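Local coordinates for polyketide synthase (Synechococcus sp., PDB 4GOX), which probably transfers a sulfo group from PAPS to an acyl intermediate of olefin biosynthesis, as the sulfotransferase domain of an olefin synthase, at residues A[27-32]-A[126-131]; A[40-45]-A[245-250]; A[57-62]-A[136-141]; A[150-155]-A[229-234]. One frame throughout, in Å; residues are numbered along the deposited sequence.

Interaction 1 of 4, residues A[27-32]-A[126-131]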
loop_
_atom_site.group_PDB
_atom_site.type_symbol
_atom_site.label_atom_id
_atom_site.label_comp_id
_atom_site.label_asym_id
_atom_site.label_seq_id
_atom_site.Cartn_x
_atom_site.Cartn_y
_atom_site.Cartn_z
ATOM N N ALA A 27 -4.286 -7.991 5.186
ATOM C CA ALA A 27 -3.242 -7.070 5.560
ATOM C C ALA A 27 -3.180 -5.933 4.561
ATOM O O ALA A 27 -3.583 -6.095 3.408
ATOM C CB ALA A 27 -1.893 -7.781 5.676
ATOM N N PHE A 28 -2.698 -4.776 5.022
ATOM C CA PHE A 28 -2.527 -3.613 4.175
ATOM C C PHE A 28 -1.094 -3.127 4.263
ATOM O O PHE A 28 -0.512 -3.149 5.351
ATOM C CB PHE A 28 -3.437 -2.455 4.654
ATOM C CG PHE A 28 -4.912 -2.716 4.514
ATOM C CD1 PHE A 28 -5.603 -2.287 3.388
ATOM C CD2 PHE A 28 -5.620 -3.359 5.525
ATOM C CE1 PHE A 28 -6.967 -2.539 3.250
ATOM C CE2 PHE A 28 -6.976 -3.616 5.385
ATOM C CZ PHE A 28 -7.647 -3.206 4.245
ATOM N N ILE A 29 -0.586 -2.574 3.154
ATOM C CA ILE A 29 0.695 -1.871 3.127
ATOM C C ILE A 29 0.264 -0.445 2.938
ATOM O O ILE A 29 -0.323 -0.094 1.906
ATOM C CB ILE A 29 1.719 -2.290 2.026
ATOM C CG1 ILE A 29 2.142 -3.759 2.161
ATOM C CG2 ILE A 29 2.955 -1.346 2.086
ATOM C CD1 ILE A 29 2.853 -4.291 0.927
ATOM N N LEU A 30 0.494 0.365 3.981
ATOM C CA LEU A 30 0.129 1.749 3.990
ATOM C C LEU A 30 1.358 2.610 4.047
ATOM O O LEU A 30 2.274 2.374 4.838
ATOM C CB LEU A 30 -0.797 2.061 5.186
ATOM C CG LEU A 30 -2.094 1.238 5.315
ATOM C CD1 LEU A 30 -2.748 1.534 6.635
ATOM C CD2 LEU A 30 -3.069 1.544 4.175
ATOM N N SER A 31 1.369 3.647 3.224
ATOM C CA SER A 31 2.462 4.610 3.222
ATOM C C SER A 31 2.038 5.858 2.499
ATOM O O SER A 31 0.980 5.917 1.864
ATOM C CB SER A 31 3.687 4.036 2.507
ATOM O OG SER A 31 3.497 3.928 1.107
ATOM N N SER A 32 2.921 6.837 2.550
ATOM C CA SER A 32 2.868 8.034 1.749
ATOM C C SER A 32 3.318 7.540 0.333
ATOM O O SER A 32 4.036 6.522 0.245
ATOM C CB SER A 32 3.900 9.019 2.305
ATOM O OG SER A 32 4.455 9.891 1.338
ATOM N N ILE A 126 -3.026 -9.067 0.560
ATOM C CA ILE A 126 -2.337 -7.849 0.930
ATOM C C ILE A 126 -2.843 -6.758 -0.000
ATOM O O ILE A 126 -2.662 -6.868 -1.214
ATOM C CB ILE A 126 -0.784 -7.957 0.842
ATOM C CG1 ILE A 126 -0.166 -9.295 1.406
ATOM C CG2 ILE A 126 -0.097 -6.677 1.371
ATOM C CD1 ILE A 126 -0.133 -9.535 2.914
ATOM N N ASP A 127 -3.437 -5.694 0.576
ATOM C CA ASP A 127 -3.888 -4.540 -0.184
ATOM C C ASP A 127 -2.859 -3.436 0.040
ATOM O O ASP A 127 -2.825 -2.837 1.115
ATOM C CB ASP A 127 -5.307 -4.078 0.248
ATOM C CG ASP A 127 -5.865 -2.870 -0.508
ATOM O OD1 ASP A 127 -7.068 -2.603 -0.377
ATOM O OD2 ASP A 127 -5.072 -2.163 -1.211
ATOM N N LYS A 128 -2.016 -3.160 -0.970
ATOM C CA LYS A 128 -1.037 -2.076 -0.845
ATOM C C LYS A 128 -1.686 -0.810 -1.366
ATOM O O LYS A 128 -2.310 -0.824 -2.437
ATOM C CB LYS A 128 0.236 -2.377 -1.686
ATOM C CG LYS A 128 1.326 -1.288 -1.563
ATOM C CD LYS A 128 1.258 -0.178 -2.637
ATOM C CE LYS A 128 1.980 -0.574 -3.918
ATOM N NZ LYS A 128 2.377 0.615 -4.729
ATOM N N SER A 129 -1.537 0.278 -0.630
ATOM C CA SER A 129 -1.987 1.579 -1.097
ATOM C C SER A 129 -1.132 2.733 -0.598
ATOM O O SER A 129 -1.056 2.950 0.614
ATOM C CB SER A 129 -3.441 1.842 -0.738
ATOM O OG SER A 129 -3.757 3.189 -1.045
ATOM N N PRO A 130 -0.622 3.584 -1.528
ATOM C CA PRO A 130 0.087 4.812 -1.098
ATOM C C PRO A 130 -0.861 6.020 -0.936
ATOM O O PRO A 130 -0.409 7.153 -0.803
ATOM C CB PRO A 130 1.074 5.065 -2.244
ATOM C CG PRO A 130 0.419 4.427 -3.474
ATOM C CD PRO A 130 -0.655 3.452 -3.005
ATOM N N SER A 131 -2.176 5.797 -0.995
ATOM C CA SER A 131 -3.134 6.889 -0.893
ATOM C C SER A 131 -4.188 6.671 0.200
ATOM O O SER A 131 -4.674 7.665 0.685
ATOM C CB SER A 131 -3.793 7.158 -2.257
ATOM O OG SER A 131 -4.640 6.094 -2.615
HETATM O O HOH W 1 -1.606 4.772 2.352
#
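The ring of Phe28 leans beside the side chain of Asp127, its plane turned 36° from that of the carboxylate, and ring atom CD1 lies 3.6 Å from Asp127 CB. Asp127 reaches this position because its CG is trans to the main-chain nitrogen (chi1 -180°). The buried carboxylate is held through OD1 by the hydroxyls of Tyr113 and Tyr132, which probably offsets the cost of burying an acid against a phenyl ring. With an alanine in place of Phe28, the Asp127 methylene would probably lose the ring it lies against and a gap would open there. On the other face of the sheet the side chains are aliphatic where they meet. Ala27 CB touches Ile126 CD1 at 3.7 Å, and the branches of Ile29 fit between Ile126 CG2 and the Lys128 methylenes, with Ile29 CB 3.7 Å from Lys128 CG. Lys128 then bends at chi2 and chi3, carrying NZ away to a salt bridge with Glu55 and a hydrogen bond with Thr38. Backbone hydrogen bonds join the two parallel strands: Asp127 N to Ala27 O, Ile29 N to Asp127 O, and Ser129 N to Ile29 O, the last 2.8 Å long and nearly straight at 175°. Past this point direct backbone bonding across the pair stops, and a water lies 2.9 Å from Ser31 O and 2.6 Å from Ser129 O; Ser129 OG accepts from Ser131 N in an ST turn and also bonds with Tyr132 N. Neighbouring parallel strands whose C-terminal ends open toward a bound nucleotide, here adenosine-3'-5'-diphosphate about 4 Å from the Lys128 side chain, are typical of the P-loop-like sulfotransferase fold.

Interaction 2 of 4, residues A[40-45]-A[245-250]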
loop_
_atom_site.group_PDB
_atom_site.type_symbol
_atom_site.label_atom_id
_atom_site.label_comp_id
_atom_site.label_asym_id
_atom_site.label_seq_id
_atom_site.Cartn_x
_atom_site.Cartn_y
_atom_site.Cartn_z
ATOM N N LEU A 40 8.076 -3.139 -1.877
ATOM C CA LEU A 40 7.632 -4.027 -0.802
ATOM C C LEU A 40 6.499 -4.986 -1.265
ATOM O O LEU A 40 6.551 -6.168 -0.954
ATOM C CB LEU A 40 7.170 -3.243 0.434
ATOM C CG LEU A 40 6.748 -4.141 1.622
ATOM C CD1 LEU A 40 7.874 -5.165 1.965
ATOM C CD2 LEU A 40 6.401 -3.296 2.846
ATOM N N ARG A 41 5.477 -4.467 -1.957
ATOM C CA ARG A 41 4.399 -5.339 -2.386
ATOM C C ARG A 41 4.833 -6.357 -3.423
ATOM O O ARG A 41 4.306 -7.460 -3.406
ATOM C CB ARG A 41 3.093 -4.595 -2.723
ATOM C CG ARG A 41 2.939 -4.133 -4.142
ATOM C CD ARG A 41 2.266 -5.172 -5.026
ATOM N NE ARG A 41 2.394 -4.725 -6.402
ATOM C CZ ARG A 41 2.374 -5.507 -7.469
ATOM N NH1 ARG A 41 2.536 -4.990 -8.673
ATOM N NH2 ARG A 41 2.195 -6.812 -7.338
ATOM N N VAL A 42 5.811 -6.007 -4.288
ATOM C CA VAL A 42 6.341 -6.930 -5.290
ATOM C C VAL A 42 7.220 -7.996 -4.603
ATOM O O VAL A 42 7.202 -9.157 -5.021
ATOM C CB VAL A 42 7.040 -6.227 -6.486
ATOM C CG1 VAL A 42 7.787 -7.233 -7.366
ATOM C CG2 VAL A 42 6.024 -5.456 -7.329
ATOM N N MET A 43 7.951 -7.608 -3.534
ATOM C CA MET A 43 8.759 -8.543 -2.745
ATOM C C MET A 43 7.769 -9.561 -2.135
ATOM O O MET A 43 7.955 -10.758 -2.323
ATOM C CB MET A 43 9.515 -7.817 -1.614
ATOM C CG MET A 43 10.771 -7.067 -2.034
ATOM S SD MET A 43 11.184 -5.879 -0.711
ATOM C CE MET A 43 12.803 -5.662 -0.954
ATOM N N LEU A 44 6.683 -9.072 -1.477
ATOM C CA LEU A 44 5.659 -9.909 -0.839
ATOM C C LEU A 44 4.903 -10.868 -1.782
ATOM O O LEU A 44 4.537 -11.959 -1.343
ATOM C CB LEU A 44 4.685 -9.102 0.056
ATOM C CG LEU A 44 5.293 -8.309 1.238
ATOM C CD1 LEU A 44 4.213 -7.647 2.031
ATOM C CD2 LEU A 44 6.159 -9.191 2.184
ATOM N N ALA A 45 4.711 -10.483 -3.068
ATOM C CA ALA A 45 4.028 -11.284 -4.104
ATOM C C ALA A 45 4.738 -12.589 -4.432
ATOM O O ALA A 45 4.099 -13.529 -4.924
ATOM C CB ALA A 45 3.860 -10.471 -5.381
ATOM N N GLY A 245 10.273 -14.002 -12.070
ATOM C CA GLY A 245 8.941 -14.577 -12.269
ATOM C C GLY A 245 7.833 -13.553 -12.456
ATOM O O GLY A 245 8.110 -12.355 -12.595
ATOM N N ASP A 246 6.560 -14.019 -12.473
ATOM C CA ASP A 246 5.397 -13.140 -12.647
ATOM C C ASP A 246 4.868 -12.673 -11.288
ATOM O O ASP A 246 4.321 -13.472 -10.516
ATOM C CB ASP A 246 4.288 -13.811 -13.495
ATOM C CG ASP A 246 3.281 -12.859 -14.154
ATOM O OD1 ASP A 246 2.940 -11.813 -13.531
ATOM O OD2 ASP A 246 2.808 -13.175 -15.275
ATOM N N ARG A 247 5.047 -11.367 -11.006
ATOM C CA ARG A 247 4.631 -10.700 -9.766
ATOM C C ARG A 247 3.530 -9.654 -10.055
ATOM O O ARG A 247 3.229 -8.805 -9.202
ATOM C CB ARG A 247 5.853 -10.022 -9.103
ATOM C CG ARG A 247 7.076 -10.916 -8.977
ATOM C CD ARG A 247 7.399 -11.170 -7.528
ATOM N NE ARG A 247 8.375 -12.246 -7.369
ATOM C CZ ARG A 247 9.175 -12.390 -6.319
ATOM N NH1 ARG A 247 9.138 -11.513 -5.319
ATOM N NH2 ARG A 247 10.012 -13.411 -6.254
ATOM N N LEU A 248 2.917 -9.737 -11.260
ATOM C CA LEU A 248 1.865 -8.829 -11.751
ATOM C C LEU A 248 2.399 -7.377 -11.754
ATOM O O LEU A 248 1.973 -6.532 -10.955
ATOM C CB LEU A 248 0.517 -8.964 -10.972
ATOM C CG LEU A 248 0.019 -10.365 -10.541
ATOM C CD1 LEU A 248 -1.323 -10.264 -9.845
ATOM C CD2 LEU A 248 -0.069 -11.336 -11.716
ATOM N N THR A 249 3.406 -7.145 -12.620
ATOM C CA THR A 249 4.117 -5.874 -12.810
ATOM C C THR A 249 3.961 -5.375 -14.257
ATOM O O THR A 249 4.248 -4.211 -14.534
ATOM C CB THR A 249 5.618 -6.038 -12.454
ATOM O OG1 THR A 249 6.217 -7.067 -13.262
ATOM C CG2 THR A 249 5.851 -6.313 -10.972
ATOM N N ASP A 250 3.535 -6.280 -15.169
ATOM C CA ASP A 250 3.326 -6.072 -16.610
ATOM C C ASP A 250 2.348 -4.943 -16.968
ATOM O O ASP A 250 1.322 -4.763 -16.317
ATOM C CB ASP A 250 2.922 -7.394 -17.294
ATOM C CG ASP A 250 1.976 -8.268 -16.483
ATOM O OD1 ASP A 250 2.437 -8.890 -15.497
ATOM O OD2 ASP A 250 0.785 -8.347 -16.846
#
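The guanidinium of Arg41 has Val42 CG2 over the centre of one face, 3.6 Å above the plane, while its edge is turned to two carbonyls of the loop. NH1 gives Leu248 O a bond of 2.8 Å close to the guanidinium plane, and NH2 reaches Arg247 O at 2.9 Å, nearly in line with that carbonyl though somewhat tilted from the plane. The Arg247 guanidinium answers in the reverse direction: Val42 O lies at its edge, in plane, 3.1 Å from NH1 with an N-H···O angle of 169°, and NH2 bonds to Ala238 O. Arginine suits both places because its several N-H groups can reach more than one backbone oxygen at once. Arg247 CB lies 3.8 Å from Val42 CG1, and the bend at chi2 (-115°) then turns CD and the guanidinium toward Val42 O. The other methyl, Val42 CG2, meets Thr249 CG2 at 3.7 Å, so the two methyls of one beta-branched residue meet both loop side chains. Within the loop, Asp246 OD1 accepts from Leu248 N in an Asx turn. Leu248 itself leans on Arg82 and Asp86 of helix 79-88. Helix 37-45 is thus joined on this side to the late loop, while its Leu40 and Leu44 pack against helix 220-231 and Ile29 of strand 26-30.

Interaction 3 of 4, residues A[57-62]-A[136-141]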
loop_
_atom_site.group_PDB
_atom_site.type_symbol
_atom_site.label_atom_id
_atom_site.label_comp_id
_atom_site.label_asym_id
_atom_site.label_seq_id
_atom_site.Cartn_x
_atom_site.Cartn_y
_atom_site.Cartn_z
ATOM N N HIS A 57 -7.324 -0.489 -4.852
ATOM C CA HIS A 57 -8.028 0.786 -4.655
ATOM C C HIS A 57 -9.519 0.590 -4.343
ATOM O O HIS A 57 -10.381 1.064 -5.081
ATOM C CB HIS A 57 -7.777 1.798 -5.815
ATOM C CG HIS A 57 -7.917 3.229 -5.362
ATOM N ND1 HIS A 57 -7.143 3.741 -4.319
ATOM C CD2 HIS A 57 -8.796 4.185 -5.754
ATOM C CE1 HIS A 57 -7.540 4.994 -4.158
ATOM N NE2 HIS A 57 -8.534 5.305 -4.995
ATOM N N LEU A 58 -9.810 -0.185 -3.284
ATOM C CA LEU A 58 -11.180 -0.533 -2.857
ATOM C C LEU A 58 -11.651 0.217 -1.590
ATOM O O LEU A 58 -12.780 0.689 -1.540
ATOM C CB LEU A 58 -11.235 -2.041 -2.565
ATOM C CG LEU A 58 -11.123 -2.992 -3.781
ATOM C CD1 LEU A 58 -10.880 -4.441 -3.319
ATOM C CD2 LEU A 58 -12.387 -2.896 -4.642
ATOM N N LEU A 59 -10.789 0.308 -0.569
ATOM C CA LEU A 59 -11.108 0.922 0.729
ATOM C C LEU A 59 -11.797 2.302 0.726
ATOM O O LEU A 59 -12.705 2.462 1.543
ATOM C CB LEU A 59 -9.894 0.846 1.663
ATOM C CG LEU A 59 -10.140 0.912 3.179
ATOM C CD1 LEU A 59 -10.928 -0.312 3.659
ATOM C CD2 LEU A 59 -8.819 0.936 3.918
ATOM N N PRO A 60 -11.476 3.287 -0.178
ATOM C CA PRO A 60 -12.155 4.604 -0.119
ATOM C C PRO A 60 -13.630 4.637 -0.477
ATOM O O PRO A 60 -14.256 5.692 -0.358
ATOM C CB PRO A 60 -11.409 5.426 -1.177
ATOM C CG PRO A 60 -10.115 4.736 -1.399
ATOM C CD PRO A 60 -10.399 3.303 -1.192
ATOM N N PHE A 61 -14.181 3.519 -0.959
ATOM C CA PHE A 61 -15.548 3.479 -1.500
ATOM C C PHE A 61 -16.461 2.552 -0.753
ATOM O O PHE A 61 -16.018 1.562 -0.189
ATOM C CB PHE A 61 -15.465 3.035 -2.976
ATOM C CG PHE A 61 -14.389 3.786 -3.732
ATOM C CD1 PHE A 61 -14.566 5.130 -4.079
ATOM C CD2 PHE A 61 -13.180 3.178 -4.039
ATOM C CE1 PHE A 61 -13.565 5.830 -4.766
ATOM C CE2 PHE A 61 -12.167 3.888 -4.695
ATOM C CZ PHE A 61 -12.372 5.211 -5.058
ATOM N N GLU A 62 -17.736 2.869 -0.766
ATOM C CA GLU A 62 -18.780 2.098 -0.121
ATOM C C GLU A 62 -19.158 0.889 -1.012
ATOM O O GLU A 62 -19.131 -0.260 -0.554
ATOM C CB GLU A 62 -19.986 3.037 0.140
ATOM C CG GLU A 62 -21.086 2.442 0.976
ATOM C CD GLU A 62 -20.647 2.068 2.368
ATOM O OE1 GLU A 62 -20.572 2.967 3.235
ATOM O OE2 GLU A 62 -20.384 0.866 2.593
ATOM N N ARG A 136 -7.854 9.869 6.945
ATOM C CA ARG A 136 -8.166 9.114 8.150
ATOM C C ARG A 136 -9.510 8.398 8.006
ATOM O O ARG A 136 -9.661 7.285 8.500
ATOM C CB ARG A 136 -8.209 10.093 9.376
ATOM C CG ARG A 136 -8.277 9.373 10.736
ATOM C CD ARG A 136 -7.091 8.424 11.022
ATOM N NE ARG A 136 -7.501 7.220 11.762
ATOM C CZ ARG A 136 -7.592 7.134 13.091
ATOM N NH1 ARG A 136 -7.979 6.001 13.664
ATOM N NH2 ARG A 136 -7.303 8.181 13.855
ATOM N N HIS A 137 -10.477 9.043 7.332
ATOM C CA HIS A 137 -11.794 8.475 7.083
ATOM C C HIS A 137 -11.702 7.206 6.218
ATOM O O HIS A 137 -12.369 6.225 6.530
ATOM C CB HIS A 137 -12.753 9.543 6.520
ATOM C CG HIS A 137 -14.149 9.049 6.346
ATOM N ND1 HIS A 137 -14.952 8.771 7.434
ATOM C CD2 HIS A 137 -14.832 8.765 5.207
ATOM C CE1 HIS A 137 -16.088 8.312 6.925
ATOM N NE2 HIS A 137 -16.069 8.319 5.590
ATOM N N ILE A 138 -10.789 7.176 5.212
ATOM C CA ILE A 138 -10.560 5.985 4.379
ATOM C C ILE A 138 -10.047 4.857 5.294
ATOM O O ILE A 138 -10.605 3.768 5.287
ATOM C CB ILE A 138 -9.559 6.253 3.212
ATOM C CG1 ILE A 138 -10.133 7.286 2.198
ATOM C CG2 ILE A 138 -9.191 4.938 2.523
ATOM C CD1 ILE A 138 -8.998 7.818 1.120
ATOM N N LEU A 139 -9.010 5.147 6.106
ATOM C CA LEU A 139 -8.408 4.197 7.042
ATOM C C LEU A 139 -9.451 3.661 8.024
ATOM O O LEU A 139 -9.425 2.465 8.316
ATOM C CB LEU A 139 -7.269 4.880 7.831
ATOM C CG LEU A 139 -6.019 5.342 7.040
ATOM C CD1 LEU A 139 -4.933 5.840 8.002
ATOM C CD2 LEU A 139 -5.449 4.212 6.158
ATOM N N ASP A 140 -10.380 4.548 8.539
ATOM C CA ASP A 140 -11.471 4.156 9.441
ATOM C C ASP A 140 -12.347 3.058 8.814
ATOM O O ASP A 140 -12.934 2.257 9.548
ATOM C CB ASP A 140 -12.363 5.373 9.799
ATOM C CG ASP A 140 -11.697 6.389 10.720
ATOM O OD1 ASP A 140 -10.675 6.046 11.351
ATOM O OD2 ASP A 140 -12.194 7.523 10.803
ATOM N N HIS A 141 -12.462 3.027 7.473
ATOM C CA HIS A 141 -13.293 2.006 6.792
ATOM C C HIS A 141 -12.818 0.576 7.081
ATOM O O HIS A 141 -13.642 -0.336 7.173
ATOM C CB HIS A 141 -13.303 2.238 5.285
ATOM C CG HIS A 141 -14.456 1.620 4.556
ATOM N ND1 HIS A 141 -14.442 1.500 3.185
ATOM C CD2 HIS A 141 -15.624 1.119 5.028
ATOM C CE1 HIS A 141 -15.601 0.953 2.859
ATOM N NE2 HIS A 141 -16.351 0.724 3.939
HETATM O O HOH W 2 -18.847 0.010 4.491
#
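Leu59 lies along the side of His141, its CD1 3.8 Å from His141 CB, while its CG rests 3.6 Å from the carbonyl oxygen of Ile138. The imidazole is fixed by its edge. ND1 donates to Leu59 O at 2.6 Å with an N-H···O angle of 169°, and the bond lies in both the carbonyl plane and the ring plane, so it probably restrains how the ring is turned. With CG anti to N (chi1 -159°), His141 extends from the helix toward the loop and can reach this carbonyl. Next along the same edge, CE1 comes 3.1 Å from Phe61 O, and beyond it NE2 is 2.7 Å from a water that lies within hydrogen-bonding distance of Glu62 OE2 as well. Histidine suits this place because its two nitrogens point in different directions, one to the loop backbone and the other to water. The nearby carboxylate would probably favour a protonated ring; the other oxygen of Glu62, OE1, accepts from Gln16 N. One turn earlier in the helix, Ile138 spreads against Pro60, its CG2 4.0 Å from Pro60 CG. This is a compact apolar patch, and the stiff proline ring offers it a fixed surface. Pro60 belongs to a type I turn from Leu58 to Phe61, and its CB lies over the Phe61 ring. Trp15 stacks on the His141 and His137 rings. The turn thus leads from Leu58, set against helix 109-119, past helix 136-145 to helix 64-71, where Phe61 touches Arg67 and Glu70.

Interaction 4 of 4, residues A[150-155]-A[229-234]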
loop_
_atom_site.group_PDB
_atom_site.type_symbol
_atom_site.label_atom_id
_atom_site.label_comp_id
_atom_site.label_asym_id
_atom_site.label_seq_id
_atom_site.Cartn_x
_atom_site.Cartn_y
_atom_site.Cartn_z
ATOM N N LYS A 150 -4.464 -6.359 9.546
ATOM C CA LYS A 150 -3.093 -6.040 9.977
ATOM C C LYS A 150 -2.574 -4.921 9.107
ATOM O O LYS A 150 -2.827 -4.910 7.903
ATOM C CB LYS A 150 -2.155 -7.249 9.901
ATOM C CG LYS A 150 -2.369 -8.242 11.032
ATOM C CD LYS A 150 -1.281 -9.316 10.987
ATOM C CE LYS A 150 -1.448 -10.363 12.060
ATOM N NZ LYS A 150 -2.415 -11.407 11.645
ATOM N N TYR A 151 -1.852 -3.985 9.704
ATOM C CA TYR A 151 -1.333 -2.843 8.965
ATOM C C TYR A 151 0.187 -2.770 8.978
ATOM O O TYR A 151 0.791 -2.643 10.045
ATOM C CB TYR A 151 -1.930 -1.528 9.518
ATOM C CG TYR A 151 -3.436 -1.570 9.626
ATOM C CD1 TYR A 151 -4.240 -1.444 8.493
ATOM C CD2 TYR A 151 -4.057 -1.816 10.844
ATOM C CE1 TYR A 151 -5.624 -1.520 8.582
ATOM C CE2 TYR A 151 -5.444 -1.882 10.944
ATOM C CZ TYR A 151 -6.221 -1.752 9.810
ATOM O OH TYR A 151 -7.580 -1.800 9.930
ATOM N N ILE A 152 0.792 -2.786 7.783
ATOM C CA ILE A 152 2.231 -2.580 7.604
ATOM C C ILE A 152 2.384 -1.093 7.229
ATOM O O ILE A 152 1.921 -0.675 6.171
ATOM C CB ILE A 152 2.809 -3.504 6.507
ATOM C CG1 ILE A 152 2.673 -4.990 6.908
ATOM C CG2 ILE A 152 4.293 -3.136 6.228
ATOM C CD1 ILE A 152 2.864 -5.953 5.734
ATOM N N HIS A 153 2.951 -0.292 8.134
ATOM C CA HIS A 153 3.173 1.126 7.902
ATOM C C HIS A 153 4.605 1.284 7.379
ATOM O O HIS A 153 5.561 1.226 8.150
ATOM C CB HIS A 153 2.971 1.916 9.211
ATOM C CG HIS A 153 3.192 3.405 9.117
ATOM N ND1 HIS A 153 3.132 4.211 10.247
ATOM C CD2 HIS A 153 3.373 4.194 8.030
ATOM C CE1 HIS A 153 3.337 5.443 9.812
ATOM N NE2 HIS A 153 3.497 5.475 8.486
ATOM N N LEU A 154 4.746 1.472 6.071
ATOM C CA LEU A 154 6.059 1.632 5.450
ATOM C C LEU A 154 6.407 3.107 5.450
ATOM O O LEU A 154 5.603 3.929 5.015
ATOM C CB LEU A 154 6.072 1.002 4.035
ATOM C CG LEU A 154 7.304 1.229 3.164
ATOM C CD1 LEU A 154 8.555 0.607 3.772
ATOM C CD2 LEU A 154 7.069 0.665 1.808
ATOM N N VAL A 155 7.571 3.453 6.020
ATOM C CA VAL A 155 7.999 4.850 6.163
ATOM C C VAL A 155 9.306 5.088 5.454
ATOM O O VAL A 155 10.226 4.263 5.559
ATOM C CB VAL A 155 8.092 5.328 7.647
ATOM C CG1 VAL A 155 8.226 6.850 7.728
ATOM C CG2 VAL A 155 6.883 4.869 8.467
ATOM N N ASP A 229 7.107 -12.645 10.295
ATOM C CA ASP A 229 6.765 -12.968 11.681
ATOM C C ASP A 229 5.477 -12.247 12.067
ATOM O O ASP A 229 4.615 -12.839 12.724
ATOM C CB ASP A 229 7.912 -12.586 12.639
ATOM C CG ASP A 229 9.199 -13.398 12.490
ATOM O OD1 ASP A 229 9.141 -14.525 11.918
ATOM O OD2 ASP A 229 10.255 -12.923 12.959
ATOM N N PHE A 230 5.337 -10.981 11.620
ATOM C CA PHE A 230 4.163 -10.148 11.871
ATOM C C PHE A 230 2.910 -10.719 11.193
ATOM O O PHE A 230 1.864 -10.818 11.834
ATOM C CB PHE A 230 4.429 -8.702 11.424
ATOM C CG PHE A 230 3.230 -7.780 11.497
ATOM C CD1 PHE A 230 2.735 -7.350 12.726
ATOM C CD2 PHE A 230 2.642 -7.284 10.340
ATOM C CE1 PHE A 230 1.636 -6.485 12.792
ATOM C CE2 PHE A 230 1.542 -6.422 10.406
ATOM C CZ PHE A 230 1.042 -6.035 11.629
ATOM N N LEU A 231 3.040 -11.126 9.917
ATOM C CA LEU A 231 1.953 -11.704 9.121
ATOM C C LEU A 231 1.648 -13.179 9.452
ATOM O O LEU A 231 0.618 -13.695 9.018
ATOM C CB LEU A 231 2.254 -11.543 7.618
ATOM C CG LEU A 231 2.408 -10.103 7.087
ATOM C CD1 LEU A 231 2.837 -10.108 5.632
ATOM C CD2 LEU A 231 1.136 -9.288 7.279
ATOM N N GLY A 232 2.540 -13.834 10.202
ATOM C CA GLY A 232 2.391 -15.228 10.605
ATOM C C GLY A 232 2.784 -16.245 9.554
ATOM O O GLY A 232 2.269 -17.367 9.558
ATOM N N VAL A 233 3.696 -15.876 8.646
ATOM C CA VAL A 233 4.196 -16.796 7.614
ATOM C C VAL A 233 5.701 -17.045 7.820
ATOM O O VAL A 233 6.348 -16.310 8.569
ATOM C CB VAL A 233 3.858 -16.344 6.164
ATOM C CG1 VAL A 233 2.348 -16.358 5.923
ATOM C CG2 VAL A 233 4.452 -14.961 5.843
ATOM N N ASP A 234 6.252 -18.078 7.183
ATOM C CA ASP A 234 7.682 -18.332 7.282
ATOM C C ASP A 234 8.374 -17.506 6.212
ATOM O O ASP A 234 7.752 -17.189 5.198
ATOM C CB ASP A 234 8.001 -19.823 7.086
ATOM C CG ASP A 234 7.510 -20.717 8.204
ATOM O OD1 ASP A 234 7.455 -20.245 9.365
ATOM O OD2 ASP A 234 7.218 -21.901 7.929
#
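This is an apolar contact without hydrogen bonds, in which the last turn of helix 220-231 packs against the beginning of strand 149-155 in the central parallel sheet. The Phe230 ring carries most of it. Lys150 extends across the Phe230 ring and lays its CD over one face, 4.2 Å from the ring centroid and 18° off the normal, a CH-pi contact; nearer the backbone, Lys150 CB is 3.8 Å from Phe230 CE2. A long lysine suits this partly exposed place because its methylenes can cover an aromatic while the amine carries on beyond it, CE passing 3.4 Å from Phe230 O. Packing a helix on a parallel sheet in this way is the basic arrangement of the three-layer alpha/beta fold of sulfotransferases. The first torsion of Phe230 (chi1 174°) swings CG away from its own nitrogen and sends the ring toward the strand, where CE2 also touches Ile152 CG1 at 3.9 Å. Replacing Phe230 by an alanine would probably leave the Lys150 methylenes without the face they lie on and open a gap beside Ile152. Ile152 goes on to meet Leu231 at about a right angle, its CD1 4.1 Å from Leu231 CD2. Gly232, the first residue past the helix, takes a positive phi that residues with a CB adopt less readily, and Leu231 also touches Ala27 of the neighbouring strand.

Overall arrangement
Interaction 1 lies at the centre of the chain, and interaction 4 joins the same sheet, since strands 26-30 and 149-155 are neighbours: Phe28 O is 2.8 Å from Ile152 N. The first relies on backbone hydrogen bonds between strands, the second on apolar side chains between strand and helix. Interactions 2 and 3 lie on opposite sides of the chain's centre, with centres about 24 Å apart. Each joins a helix to a loop by side chains bonding to carbonyls, with arginines in the buried interaction 2 and a histidine beside water in the partly buried interaction 3. Leu40 and Leu44 of helix 37-45 link interaction 2 to Ile29 and Ile152, while Leu139 and Leu59 bring interaction 3 against Leu30 and Phe28.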